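Long-range contacts in beta-galactosidase (PDB 3OG2), which probably hydrolyses terminal non-reducing beta-D-galactose residues from beta-D-galactosides, as a glycoside hydrolase of family 35: residues L657-L668 / G883-L891; F368-I376 / S574-V582. All coordinates share one frame; numbering follows the deposited sequence.

Interaction 1 (L657-L668 / G883-L891)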
ATOM      1  N   LEU A 657      23.289  18.240  -1.782  1.00 15.47           N
ATOM      2  CA  LEU A 657      22.447  19.124  -0.973  1.00 16.28           C
ATOM      3  C   LEU A 657      23.272  20.036  -0.067  1.00 17.41           C
ATOM      4  O   LEU A 657      22.871  21.141   0.282  1.00 19.77           O
ATOM      5  CB  LEU A 657      21.474  18.284  -0.125  1.00 14.37           C
ATOM      6  CG  LEU A 657      20.517  17.401  -0.943  1.00 13.12           C
ATOM      7  CD1 LEU A 657      19.524  16.750   0.019  1.00 13.85           C
ATOM      8  CD2 LEU A 657      19.775  18.196  -1.982  1.00 15.30           C
ATOM      9  N   THR A 658      24.419  19.581   0.346  1.00 17.91           N
ATOM     10  CA  THR A 658      25.169  20.433   1.276  1.00 23.40           C
ATOM     11  C   THR A 658      25.734  21.656   0.567  1.00 24.23           C
ATOM     12  O   THR A 658      26.082  22.641   1.241  1.00 28.93           O
ATOM     13  CB  THR A 658      26.323  19.676   1.942  1.00 23.09           C
ATOM     14  OG1 THR A 658      27.310  19.360   0.950  1.00 32.05           O
ATOM     15  CG2 THR A 658      25.786  18.357   2.491  1.00 44.04           C
ATOM     16  N   LYS A 659      25.823  21.601  -0.764  1.00 24.57           N
ATOM     17  CA  LYS A 659      26.350  22.747  -1.526  1.00 27.02           C
ATOM     18  C   LYS A 659      25.246  23.676  -2.050  1.00 19.53           C
ATOM     19  O   LYS A 659      25.533  24.696  -2.721  1.00 22.65           O
ATOM     20  CB  LYS A 659      27.185  22.260  -2.693  1.00 32.42           C
ATOM     21  CG  LYS A 659      28.484  21.545  -2.409  1.00 40.80           C
ATOM     22  CD  LYS A 659      29.212  22.031  -1.170  1.00 52.95           C
ATOM     23  CE  LYS A 659      30.385  21.104  -0.855  1.00 60.91           C
ATOM     24  NZ  LYS A 659      31.373  21.118  -1.978  1.00 71.78           N
ATOM     25  N   LEU A 660      23.990  23.380  -1.724  1.00 17.39           N
ATOM     26  CA  LEU A 660      22.938  24.337  -2.106  1.00 16.19           C
ATOM     27  C   LEU A 660      23.090  25.645  -1.359  1.00 16.51           C
ATOM     28  O   LEU A 660      23.807  25.725  -0.376  1.00 18.72           O
ATOM     29  CB  LEU A 660      21.512  23.774  -1.878  1.00 16.33           C
ATOM     30  CG  LEU A 660      21.204  22.472  -2.644  1.00 17.70           C
ATOM     31  CD1 LEU A 660      19.828  21.971  -2.233  1.00 18.51           C
ATOM     32  CD2 LEU A 660      21.313  22.620  -4.159  1.00 19.62           C
ATOM     33  N   LYS A 661      22.408  26.659  -1.811  1.00 16.37           N
ATOM     34  CA  LYS A 661      22.426  27.953  -1.094  1.00 17.21           C
ATOM     35  C   LYS A 661      21.259  27.950  -0.109  1.00 14.99           C
ATOM     36  O   LYS A 661      20.087  28.183  -0.475  1.00 15.84           O
ATOM     37  CB  LYS A 661      22.329  29.094  -2.097  1.00 17.62           C
ATOM     38  CG  LYS A 661      22.470  30.432  -1.448  1.00 21.10           C
ATOM     39  CD  LYS A 661      22.563  31.573  -2.458  1.00 31.76           C
ATOM     40  CE  LYS A 661      22.765  32.872  -1.686  1.00 35.77           C
ATOM     41  NZ  LYS A 661      22.370  34.071  -2.453  1.00 58.21           N
ATOM     42  N   TRP A 662      21.535  27.618   1.127  1.00 14.53           N
ATOM     43  CA  TRP A 662      20.521  27.478   2.168  1.00 13.84           C
ATOM     44  C   TRP A 662      20.188  28.836   2.809  1.00 14.00           C
ATOM     45  O   TRP A 662      21.079  29.618   3.099  1.00 14.44           O
ATOM     46  CB  TRP A 662      20.980  26.546   3.293  1.00 15.24           C
ATOM     47  CG  TRP A 662      20.964  25.105   2.836  1.00 14.89           C
ATOM     48  CD1 TRP A 662      22.035  24.385   2.396  1.00 17.26           C
ATOM     49  CD2 TRP A 662      19.837  24.225   2.768  1.00 12.60           C
ATOM     50  NE1 TRP A 662      21.648  23.103   2.058  1.00 17.52           N
ATOM     51  CE2 TRP A 662      20.287  22.967   2.277  1.00 14.95           C
ATOM     52  CE3 TRP A 662      18.480  24.396   3.075  1.00 13.05           C
ATOM     53  CZ2 TRP A 662      19.423  21.887   2.098  1.00 16.13           C
ATOM     54  CZ3 TRP A 662      17.614  23.334   2.906  1.00 12.74           C
ATOM     55  CH2 TRP A 662      18.067  22.097   2.426  1.00 14.85           C
ATOM     56  N   TYR A 663      18.897  29.041   3.038  1.00 11.34           N
ATOM     57  CA  TYR A 663      18.389  30.208   3.724  1.00 12.38           C
ATOM     58  C   TYR A 663      17.733  29.734   5.007  1.00 12.00           C
ATOM     59  O   TYR A 663      17.111  28.688   5.009  1.00 13.14           O
ATOM     60  CB  TYR A 663      17.347  30.936   2.863  1.00 14.31           C
ATOM     61  CG  TYR A 663      17.992  31.648   1.689  1.00 15.48           C
ATOM     62  CD1 TYR A 663      18.292  31.030   0.475  1.00 21.80           C
ATOM     63  CD2 TYR A 663      18.308  33.001   1.804  1.00 20.47           C
ATOM     64  CE1 TYR A 663      18.883  31.765  -0.556  1.00 23.28           C
ATOM     65  CE2 TYR A 663      18.889  33.726   0.787  1.00 23.31           C
ATOM     66  CZ  TYR A 663      19.167  33.087  -0.390  1.00 26.61           C
ATOM     67  OH  TYR A 663      19.761  33.852  -1.369  1.00 35.06           O
ATOM     68  N   LYS A 664      17.817  30.548   6.055  1.00 11.90           N
ATOM     69  CA  LYS A 664      17.265  30.163   7.355  1.00 12.15           C
ATOM     70  C   LYS A 664      16.295  31.199   7.887  1.00 12.14           C
ATOM     71  O   LYS A 664      16.527  32.402   7.702  1.00 13.87           O
ATOM     72  CB  LYS A 664      18.446  30.008   8.319  1.00 14.87           C
ATOM     73  CG  LYS A 664      18.074  29.703   9.770  1.00 15.75           C
ATOM     74  CD  LYS A 664      19.308  29.791  10.659  1.00 19.66           C
ATOM     75  CE  LYS A 664      18.988  29.453  12.098  1.00 25.56           C
ATOM     76  NZ  LYS A 664      19.806  30.194  13.096  1.00 64.07           N
ATOM     77  N   VAL A 665      15.279  30.726   8.607  1.00 11.33           N
ATOM     78  CA  VAL A 665      14.395  31.635   9.338  1.00 11.63           C
ATOM     79  C   VAL A 665      14.131  31.032  10.719  1.00 11.29           C
ATOM     80  O   VAL A 665      13.952  29.820  10.841  1.00 12.56           O
ATOM     81  CB  VAL A 665      13.126  31.955   8.535  1.00 13.89           C
ATOM     82  CG1 VAL A 665      12.232  30.745   8.316  1.00 14.11           C
ATOM     83  CG2 VAL A 665      12.306  33.048   9.246  1.00 15.20           C
ATOM     84  N   ASP A 666      14.121  31.880  11.753  1.00 12.68           N
ATOM     85  CA  ASP A 666      13.697  31.400  13.086  1.00 12.03           C
ATOM     86  C   ASP A 666      12.246  31.009  13.039  1.00 11.25           C
ATOM     87  O   ASP A 666      11.410  31.816  12.623  1.00 12.41           O
ATOM     88  CB  ASP A 666      13.922  32.542  14.060  1.00 14.69           C
ATOM     89  CG  ASP A 666      13.664  32.142  15.510  1.00 19.82           C
ATOM     90  OD1 ASP A 666      13.241  31.026  15.857  1.00 13.25           O
ATOM     91  OD2 ASP A 666      13.948  33.023  16.357  1.00 24.41           O
ATOM     92  N   SER A 667      11.967  29.776  13.442  1.00  9.56           N
ATOM     93  CA  SER A 667      10.576  29.368  13.457  1.00  9.43           C
ATOM     94  C   SER A 667      10.043  29.206  14.876  1.00  8.85           C
ATOM     95  O   SER A 667       9.032  28.541  15.085  1.00 10.53           O
ATOM     96  CB  SER A 667      10.383  28.078  12.665  1.00  9.59           C
ATOM     97  OG  SER A 667       8.969  27.764  12.536  1.00 10.21           O
ATOM     98  N   LEU A 668      10.682  29.869  15.839  1.00  9.36           N
ATOM     99  CA  LEU A 668      10.065  30.047  17.153  1.00 10.16           C
ATOM    100  C   LEU A 668      10.184  31.505  17.591  1.00  9.64           C
ATOM    101  O   LEU A 668      10.701  31.853  18.675  1.00 10.34           O
ATOM    102  CB  LEU A 668      10.697  29.057  18.124  1.00  9.73           C
ATOM    103  CG  LEU A 668       9.893  28.807  19.404  1.00 10.81           C
ATOM    104  CD1 LEU A 668       8.540  28.138  19.144  1.00 11.80           C
ATOM    105  CD2 LEU A 668      10.767  27.971  20.377  1.00 14.53           C
ATOM    106  N   GLY A 883      15.217  25.119  20.281  1.00 10.31           N
ATOM    107  CA  GLY A 883      14.444  26.066  19.476  1.00 11.42           C
ATOM    108  C   GLY A 883      14.125  25.401  18.156  1.00  9.95           C
ATOM    109  O   GLY A 883      14.258  24.188  17.969  1.00 11.09           O
ATOM    110  N   ILE A 884      13.611  26.190  17.218  1.00  8.92           N
ATOM    111  CA  ILE A 884      13.106  25.631  15.960  1.00  9.53           C
ATOM    112  C   ILE A 884      13.504  26.584  14.852  1.00  9.67           C
ATOM    113  O   ILE A 884      13.180  27.795  14.901  1.00 12.92           O
ATOM    114  CB  ILE A 884      11.563  25.417  15.955  1.00 11.14           C
ATOM    115  CG1 ILE A 884      11.099  24.661  17.194  1.00 13.50           C
ATOM    116  CG2 ILE A 884      11.169  24.707  14.651  1.00 11.98           C
ATOM    117  CD1 ILE A 884       9.616  24.414  17.273  1.00 12.86           C
ATOM    118  N   ALA A 885      14.199  26.066  13.844  1.00  9.95           N
ATOM    119  CA  ALA A 885      14.573  26.871  12.691  1.00 10.11           C
ATOM    120  C   ALA A 885      14.050  26.230  11.421  1.00  9.45           C
ATOM    121  O   ALA A 885      13.871  25.026  11.397  1.00 13.21           O
ATOM    122  CB  ALA A 885      16.086  26.924  12.536  1.00 12.32           C
ATOM    123  N   PHE A 886      13.801  27.007  10.397  1.00  9.55           N
ATOM    124  CA  PHE A 886      13.401  26.420   9.136  1.00  9.83           C
ATOM    125  C   PHE A 886      14.411  26.845   8.062  1.00  9.48           C
ATOM    126  O   PHE A 886      14.801  28.012   8.026  1.00 10.77           O
ATOM    127  CB  PHE A 886      11.976  26.894   8.774  1.00 10.07           C
ATOM    128  CG  PHE A 886      11.561  26.401   7.399  1.00  9.51           C
ATOM    129  CD1 PHE A 886      11.386  25.052   7.144  1.00 10.58           C
ATOM    130  CD2 PHE A 886      11.333  27.307   6.366  1.00 10.46           C
ATOM    131  CE1 PHE A 886      10.994  24.605   5.891  1.00 10.55           C
ATOM    132  CE2 PHE A 886      10.970  26.859   5.096  1.00 11.25           C
ATOM    133  CZ  PHE A 886      10.786  25.489   4.839  1.00 11.09           C
ATOM    134  N   TYR A 887      14.777  25.893   7.244  1.00  9.31           N
ATOM    135  CA  TYR A 887      15.775  26.049   6.205  1.00 10.17           C
ATOM    136  C   TYR A 887      15.163  25.793   4.841  1.00  9.80           C
ATOM    137  O   TYR A 887      14.459  24.799   4.657  1.00 11.08           O
ATOM    138  CB  TYR A 887      16.908  25.071   6.426  1.00 10.52           C
ATOM    139  CG  TYR A 887      17.632  25.264   7.754  1.00 10.63           C
ATOM    140  CD1 TYR A 887      17.268  24.578   8.903  1.00 11.14           C
ATOM    141  CD2 TYR A 887      18.693  26.170   7.811  1.00 11.60           C
ATOM    142  CE1 TYR A 887      17.950  24.792  10.078  1.00 11.68           C
ATOM    143  CE2 TYR A 887      19.383  26.377   8.991  1.00 11.26           C
ATOM    144  CZ  TYR A 887      19.017  25.677  10.135  1.00 13.19           C
ATOM    145  OH  TYR A 887      19.663  25.850  11.333  1.00 14.22           O
ATOM    146  N   ALA A 888      15.455  26.650   3.869  1.00 10.97           N
ATOM    147  CA  ALA A 888      14.924  26.471   2.531  1.00 10.77           C
ATOM    148  C   ALA A 888      16.048  26.616   1.497  1.00 11.37           C
ATOM    149  O   ALA A 888      16.948  27.433   1.671  1.00 11.75           O
ATOM    150  CB  ALA A 888      13.827  27.475   2.180  1.00 14.12           C
ATOM    151  N   ALA A 889      15.935  25.849   0.407  1.00 11.69           N
ATOM    152  CA  ALA A 889      16.951  25.978  -0.655  1.00 11.52           C
ATOM    153  C   ALA A 889      16.328  25.619  -1.980  1.00 10.83           C
ATOM    154  O   ALA A 889      15.429  24.763  -2.027  1.00 12.16           O
ATOM    155  CB  ALA A 889      18.175  25.119  -0.382  1.00 13.35           C
ATOM    156  N   LYS A 890      16.796  26.224  -3.055  1.00 11.37           N
ATOM    157  CA  LYS A 890      16.409  25.834  -4.373  1.00 11.55           C
ATOM    158  C   LYS A 890      17.268  24.645  -4.818  1.00 13.21           C
ATOM    159  O   LYS A 890      18.476  24.625  -4.666  1.00 15.64           O
ATOM    160  CB  LYS A 890      16.651  27.020  -5.340  1.00 14.61           C
ATOM    161  CG  LYS A 890      16.134  26.719  -6.741  1.00 17.84           C
ATOM    162  CD  LYS A 890      16.455  27.907  -7.667  1.00 28.00           C
ATOM    163  CE  LYS A 890      15.330  28.901  -7.762  1.00 40.14           C
ATOM    164  NZ  LYS A 890      15.772  30.125  -8.522  1.00 70.66           N
ATOM    165  N   LEU A 891      16.596  23.638  -5.379  1.00 12.00           N
ATOM    166  CA  LEU A 891      17.243  22.434  -5.883  1.00 13.54           C
ATOM    167  C   LEU A 891      16.884  22.303  -7.346  1.00 12.76           C
ATOM    168  O   LEU A 891      15.825  21.810  -7.666  1.00 14.35           O
ATOM    169  CB  LEU A 891      16.774  21.208  -5.085  1.00 14.29           C
ATOM    170  CG  LEU A 891      17.191  19.828  -5.620  1.00 14.25           C
ATOM    171  CD1 LEU A 891      18.685  19.644  -5.683  1.00 16.23           C
ATOM    172  CD2 LEU A 891      16.489  18.741  -4.766  1.00 19.44           C
TER
HETATM  173  O   HOH W   1      18.736  28.359  -2.806  1.00 19.27           O
HETATM  174  O   HOH W   2      20.464  26.439  -4.103  1.00 21.00           O
HETATM  175  O   HOH W   3      14.269  29.044  17.678  1.00 14.90           O

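Interaction 2 (F368-I376 / S574-V582)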
ATOM      1  N   PHE A 368      -0.917 -17.877 -13.381  1.00  7.33           N
ATOM      2  CA  PHE A 368      -1.487 -19.212 -13.308  1.00  7.60           C
ATOM      3  C   PHE A 368      -3.009 -19.153 -13.158  1.00  7.77           C
ATOM      4  O   PHE A 368      -3.757 -19.834 -13.902  1.00  8.56           O
ATOM      5  CB  PHE A 368      -0.851 -19.953 -12.115  1.00  9.43           C
ATOM      6  CG  PHE A 368      -1.630 -21.216 -11.756  1.00 11.38           C
ATOM      7  CD1 PHE A 368      -1.753 -22.269 -12.649  1.00 14.51           C
ATOM      8  CD2 PHE A 368      -2.240 -21.300 -10.522  1.00 16.05           C
ATOM      9  CE1 PHE A 368      -2.515 -23.411 -12.359  1.00 18.02           C
ATOM     10  CE2 PHE A 368      -2.952 -22.440 -10.221  1.00 21.63           C
ATOM     11  CZ  PHE A 368      -3.065 -23.493 -11.108  1.00 19.84           C
ATOM     12  N   LEU A 369      -3.484 -18.348 -12.191  1.00  7.76           N
ATOM     13  CA  LEU A 369      -4.934 -18.417 -11.911  1.00  7.52           C
ATOM     14  C   LEU A 369      -5.736 -17.915 -13.110  1.00  7.54           C
ATOM     15  O   LEU A 369      -6.810 -18.475 -13.386  1.00  8.93           O
ATOM     16  CB  LEU A 369      -5.292 -17.630 -10.659  1.00  9.71           C
ATOM     17  CG  LEU A 369      -4.911 -18.342  -9.330  1.00 10.57           C
ATOM     18  CD1 LEU A 369      -5.173 -17.446  -8.163  1.00 15.60           C
ATOM     19  CD2 LEU A 369      -5.726 -19.653  -9.188  1.00 18.58           C
ATOM     20  N   LYS A 370      -5.230 -16.916 -13.846  1.00  7.71           N
ATOM     21  CA  LYS A 370      -6.082 -16.351 -14.898  1.00  7.61           C
ATOM     22  C   LYS A 370      -6.216 -17.255 -16.116  1.00  7.66           C
ATOM     23  O   LYS A 370      -7.049 -16.977 -16.975  1.00  8.46           O
ATOM     24  CB  LYS A 370      -5.625 -14.953 -15.234  1.00  7.95           C
ATOM     25  CG  LYS A 370      -4.282 -14.899 -15.960  1.00  8.01           C
ATOM     26  CD  LYS A 370      -3.875 -13.413 -16.183  1.00  9.42           C
ATOM     27  CE  LYS A 370      -4.850 -12.725 -17.089  1.00  9.15           C
ATOM     28  NZ  LYS A 370      -4.396 -11.365 -17.551  1.00  9.74           N
ATOM     29  N   VAL A 371      -5.441 -18.352 -16.195  1.00  7.52           N
ATOM     30  CA  VAL A 371      -5.631 -19.297 -17.311  1.00  7.48           C
ATOM     31  C   VAL A 371      -6.212 -20.608 -16.801  1.00  6.98           C
ATOM     32  O   VAL A 371      -6.218 -21.598 -17.559  1.00  8.65           O
ATOM     33  CB  VAL A 371      -4.314 -19.493 -18.113  1.00  7.95           C
ATOM     34  CG1 VAL A 371      -3.878 -18.178 -18.747  1.00  9.22           C
ATOM     35  CG2 VAL A 371      -3.186 -20.087 -17.247  1.00  9.05           C
ATOM     36  N   SER A 372      -6.772 -20.626 -15.591  1.00  8.46           N
ATOM     37  CA  SER A 372      -7.178 -21.876 -14.947  1.00  8.58           C
ATOM     38  C   SER A 372      -8.603 -21.834 -14.455  1.00  8.13           C
ATOM     39  O   SER A 372      -8.875 -21.950 -13.263  1.00  8.79           O
ATOM     40  CB  SER A 372      -6.208 -22.175 -13.773  1.00  9.32           C
ATOM     41  OG  SER A 372      -4.873 -22.285 -14.246  1.00  8.16           O
ATOM     42  N   PRO A 373      -9.550 -21.664 -15.382  1.00  9.80           N
ATOM     43  CA  PRO A 373     -10.964 -21.544 -14.934  1.00 10.74           C
ATOM     44  C   PRO A 373     -11.455 -22.791 -14.232  1.00  9.24           C
ATOM     45  O   PRO A 373     -12.402 -22.677 -13.438  1.00 10.83           O
ATOM     46  CB  PRO A 373     -11.730 -21.371 -16.233  1.00 15.83           C
ATOM     47  CG  PRO A 373     -10.800 -21.786 -17.314  1.00 14.72           C
ATOM     48  CD  PRO A 373      -9.406 -21.550 -16.832  1.00 12.52           C
ATOM     49  N   GLY A 374     -10.859 -23.954 -14.405  1.00  9.32           N
ATOM     50  CA  GLY A 374     -11.307 -25.132 -13.728  1.00  9.56           C
ATOM     51  C   GLY A 374     -11.067 -25.019 -12.251  1.00  9.21           C
ATOM     52  O   GLY A 374     -11.721 -25.719 -11.454  1.00 11.04           O
ATOM     53  N   TYR A 375     -10.168 -24.153 -11.833  1.00  8.24           N
ATOM     54  CA  TYR A 375      -9.990 -23.923 -10.386  1.00  8.51           C
ATOM     55  C   TYR A 375     -11.267 -23.425  -9.723  1.00  8.43           C
ATOM     56  O   TYR A 375     -11.582 -23.731  -8.565  1.00 10.94           O
ATOM     57  CB  TYR A 375      -8.837 -22.929 -10.203  1.00  8.88           C
ATOM     58  CG  TYR A 375      -8.765 -22.300  -8.813  1.00  8.57           C
ATOM     59  CD1 TYR A 375      -8.190 -22.961  -7.741  1.00  9.75           C
ATOM     60  CD2 TYR A 375      -9.280 -21.012  -8.602  1.00  8.73           C
ATOM     61  CE1 TYR A 375      -8.122 -22.396  -6.485  1.00  9.76           C
ATOM     62  CE2 TYR A 375      -9.213 -20.417  -7.355  1.00  9.63           C
ATOM     63  CZ  TYR A 375      -8.638 -21.120  -6.291  1.00 10.48           C
ATOM     64  OH  TYR A 375      -8.535 -20.585  -5.044  1.00 10.41           O
ATOM     65  N   ILE A 376     -12.063 -22.641 -10.431  1.00  9.68           N
ATOM     66  CA  ILE A 376     -13.232 -22.019  -9.845  1.00 10.57           C
ATOM     67  C   ILE A 376     -14.265 -23.042  -9.482  1.00 12.82           C
ATOM     68  O   ILE A 376     -14.948 -22.891  -8.455  1.00 16.62           O
ATOM     69  CB  ILE A 376     -13.835 -20.999 -10.806  1.00 10.86           C
ATOM     70  CG1 ILE A 376     -12.861 -19.850 -11.042  1.00 12.00           C
ATOM     71  CG2 ILE A 376     -15.162 -20.519 -10.213  1.00 13.21           C
ATOM     72  CD1 ILE A 376     -13.251 -18.911 -12.158  1.00 13.81           C
ATOM     73  N   SER A 574      -9.788  -9.531 -24.490  1.00 10.12           N
ATOM     74  CA  SER A 574     -10.868 -10.341 -25.078  1.00 10.46           C
ATOM     75  C   SER A 574     -11.762 -10.976 -24.018  1.00 11.30           C
ATOM     76  O   SER A 574     -12.915 -11.314 -24.323  1.00 13.71           O
ATOM     77  CB  SER A 574     -10.319 -11.417 -25.987  1.00 10.32           C
ATOM     78  OG  SER A 574      -9.499 -12.300 -25.203  1.00 10.68           O
ATOM     79  N   SER A 575     -11.236 -11.121 -22.825  1.00 10.61           N
ATOM     80  CA  SER A 575     -11.953 -11.797 -21.716  1.00 10.99           C
ATOM     81  C   SER A 575     -11.096 -11.588 -20.471  1.00 10.50           C
ATOM     82  O   SER A 575      -9.924 -11.192 -20.601  1.00 11.59           O
ATOM     83  CB  SER A 575     -12.192 -13.285 -22.004  1.00 12.16           C
ATOM     84  OG  SER A 575     -10.973 -13.954 -22.251  1.00 13.76           O
ATOM     85  N   LEU A 576     -11.608 -11.870 -19.275  1.00 11.07           N
ATOM     86  CA  LEU A 576     -10.779 -11.784 -18.075  1.00 10.71           C
ATOM     87  C   LEU A 576      -9.957 -13.049 -17.846  1.00  9.31           C
ATOM     88  O   LEU A 576      -8.788 -12.932 -17.431  1.00 10.31           O
ATOM     89  CB  LEU A 576     -11.669 -11.599 -16.812  1.00 12.42           C
ATOM     90  CG  LEU A 576     -12.334 -10.217 -16.733  1.00 16.81           C
ATOM     91  CD1 LEU A 576     -13.439 -10.180 -15.713  1.00 21.06           C
ATOM     92  CD2 LEU A 576     -11.242  -9.212 -16.429  1.00 37.49           C
ATOM     93  N   MET A 577     -10.536 -14.227 -18.136  1.00  8.84           N
ATOM     94  CA  MET A 577      -9.829 -15.489 -17.979  1.00  8.96           C
ATOM     95  C   MET A 577      -9.394 -15.962 -19.368  1.00  8.47           C
ATOM     96  O   MET A 577     -10.139 -15.786 -20.351  1.00 10.02           O
ATOM     97  CB  MET A 577     -10.729 -16.559 -17.367  1.00 10.49           C
ATOM     98  CG  MET A 577     -11.313 -16.171 -16.017  1.00 10.25           C
ATOM     99  SD  MET A 577     -10.124 -15.977 -14.686  1.00 12.13           S
ATOM    100  CE  MET A 577      -9.775 -17.741 -14.419  1.00 16.46           C
ATOM    101  N   ASN A 578      -8.216 -16.561 -19.476  1.00  9.06           N
ATOM    102  CA  ASN A 578      -7.725 -16.992 -20.817  1.00  8.37           C
ATOM    103  C   ASN A 578      -7.794 -15.888 -21.871  1.00  9.07           C
ATOM    104  O   ASN A 578      -8.222 -16.134 -23.024  1.00 10.01           O
ATOM    105  CB  ASN A 578      -8.462 -18.231 -21.319  1.00  9.08           C
ATOM    106  CG  ASN A 578      -8.249 -19.365 -20.316  1.00 10.57           C
ATOM    107  OD1 ASN A 578      -9.233 -19.808 -19.725  1.00 23.80           O
ATOM    108  ND2 ASN A 578      -7.046 -19.843 -20.114  1.00 10.52           N
ATOM    109  N   PRO A 579      -7.336 -14.685 -21.575  1.00  8.36           N
ATOM    110  CA  PRO A 579      -7.435 -13.624 -22.592  1.00  8.81           C
ATOM    111  C   PRO A 579      -6.457 -13.843 -23.733  1.00  8.58           C
ATOM    112  O   PRO A 579      -5.389 -14.489 -23.606  1.00  9.68           O
ATOM    113  CB  PRO A 579      -6.942 -12.386 -21.834  1.00  9.55           C
ATOM    114  CG  PRO A 579      -5.953 -12.966 -20.831  1.00 10.32           C
ATOM    115  CD  PRO A 579      -6.657 -14.204 -20.368  1.00  9.60           C
ATOM    116  N   ASP A 580      -6.743 -13.261 -24.888  1.00  8.52           N
ATOM    117  CA  ASP A 580      -5.751 -13.211 -25.963  1.00  9.02           C
ATOM    118  C   ASP A 580      -4.538 -12.462 -25.436  1.00  8.95           C
ATOM    119  O   ASP A 580      -4.666 -11.451 -24.715  1.00  9.66           O
ATOM    120  CB  ASP A 580      -6.338 -12.461 -27.157  1.00 11.01           C
ATOM    121  CG  ASP A 580      -7.445 -13.219 -27.850  1.00 14.48           C
ATOM    122  OD1 ASP A 580      -7.699 -14.385 -27.525  1.00 17.87           O
ATOM    123  OD2 ASP A 580      -8.065 -12.588 -28.746  1.00 19.90           O
ATOM    124  N   SER A 581      -3.361 -12.946 -25.758  1.00  9.11           N
ATOM    125  CA  SER A 581      -2.148 -12.409 -25.147  1.00  8.91           C
ATOM    126  C   SER A 581      -0.928 -12.581 -26.079  1.00  8.70           C
ATOM    127  O   SER A 581      -1.072 -13.212 -27.129  1.00  9.52           O
ATOM    128  CB  SER A 581      -1.874 -13.142 -23.828  1.00 10.60           C
ATOM    129  OG  SER A 581      -1.450 -14.483 -24.099  1.00 12.27           O
ATOM    130  N   VAL A 582       0.204 -12.046 -25.667  1.00  8.50           N
ATOM    131  CA  VAL A 582       1.487 -12.453 -26.241  0.50  8.59           C
ATOM    132  C   VAL A 582       2.361 -12.755 -25.035  1.00  8.18           C
ATOM    133  O   VAL A 582       2.213 -12.140 -23.960  1.00 10.74           O
ATOM    134  CB  VAL A 582       2.142 -11.388 -27.128  0.50 14.51           C
ATOM    135  CG1 VAL A 582       1.219 -10.955 -28.267  0.50 21.72           C
ATOM    136  CG2 VAL A 582       2.557 -10.185 -26.299  0.50 20.47           C
TER
HETATM  137  O   HOH W   4      -7.157 -10.701 -18.232  1.00 11.98           O

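Interaction 1 (L657-L668 / G883-L891)
Leu-657 meets Leu-891 through methyl groups, CD2 to CD1. Its carbonyl O accepts two N-H groups from opposite faces of its plane, Leu-660 N and Trp-662 NE1, and the bond from NE1 is 2.9 Å long. This helps set the rotation of the indole. Leu-660 CB lies 3.9 Å from Ala-889 CB. At Lys-661 two waters bridge the backbones, one from its O to Lys-890 N, the other from its N to Lys-890 O. The six-membered ring of Trp-662 takes Ala-889 CB over one face, a CH-pi contact 3.6 Å from the ring centroid and 16° off the normal.

Strand 663-666 then pairs antiparallel with 883-891, part of a second all-beta domain. Tyr-663 and Ala-888 exchange two backbone bonds, as do Val-665 and Phe-886. With CG anti to the backbone N (chi1 176°) and the chain straight as far as CE, Lys-664 lies beside the Tyr-887 ring and points the same way, CG 3.7 Å from CE2. Val-665 CG1 sits at the edge of the Phe-886 ring, whose stacking partner is Phe-847. Asp-666 OD1 accepts Leu-668 N at 2.8 Å in an Asx turn, while OD2 forms a salt bridge with Arg-672. Ser-667 N donates to Ile-884 O at 2.7 Å, with 146° at the hydrogen.

Strand 953-962 flanks 883-894 on its other edge, and Lys-664 bonds to the Thr-863 backbone. Waters thus replace direct bonds at Lys-661 and Lys-890. At the other end the direct Ser-667 bond lies beside a water joining Asp-666 OD1 to Ile-884 N.

Interaction 2 (F368-I376 / S574-V582)
The contact joins the C-terminal end of helix 357-370 and the turn after it to a loop of beta-galactosidase domain 3, between strands 558-559 and 583-585. Lys-370 O receives Asn-578 N at 2.8 Å, nearly in line with the C=O bond and with 166° at the hydrogen. Met-577 CA also lies against this oxygen, in a CA-H...O contact. One residue on, the Asn-578 side chain crosses that of Val-371 at about a right angle. Its ND2 makes a weak bond to Val-371 O at 3.2 Å. That oxygen also accepts from Trp-474 NE1, so strand 470-476 shares the turn. The other end of the amide, OD1, lies 3.4 Å from Pro-373 CD.

The Met-577 chain folds back toward the end of the helix. Bends at chi2 (-65°) and chi3 (-74°) bring its methyl CE to 3.2 Å from Leu-369 O. The same methyl faces Ile-376 CD1 at 4.3 Å. Lys-370 crosses Pro-579 at about a right angle, with CE 3.9 Å from the proline CG. Its NZ reaches the loop through a water that donates to Leu-576 O.

Further bonds hold each segment. Ser-372 OG and Val-371 N reach Phe-368 O from opposite faces of its plane, and Ser-575 OG donates to Met-577 O. From outside, Tyr-457 OH bonds to Ser-372 OG, and Glu-38 accepts the N-H groups of Leu-576 and Met-577, one on each carboxylate oxygen.

The loop thus supplies a strong N-H bond to Lys-370 O at the helix end and a weak one to Val-371 O in the following turn. Leu-369 O is already bonded within its segment by Ser-372 N, and the methionine methyl only packs on it.

Both contacts are largely buried, yet they lie on opposite sides of the chain's centre, with nearest atoms about 39 Å apart. They share no elements and follow one another along the chain. Interaction 1 is regular strand pairing within an antiparallel sheet; its segments are separated by 214 residues and held by repeated backbone bonds, a CH-pi contact and bridging waters, two of them in place of direct bonds at one end. It buries 812 Å² in total. Interaction 2 buries 373 Å² and involves no strand in either segment. It relies on two direct hydrogen bonds, one of them weak, together with methionine and proline contacts. Both lie away from the galactose-binding residues.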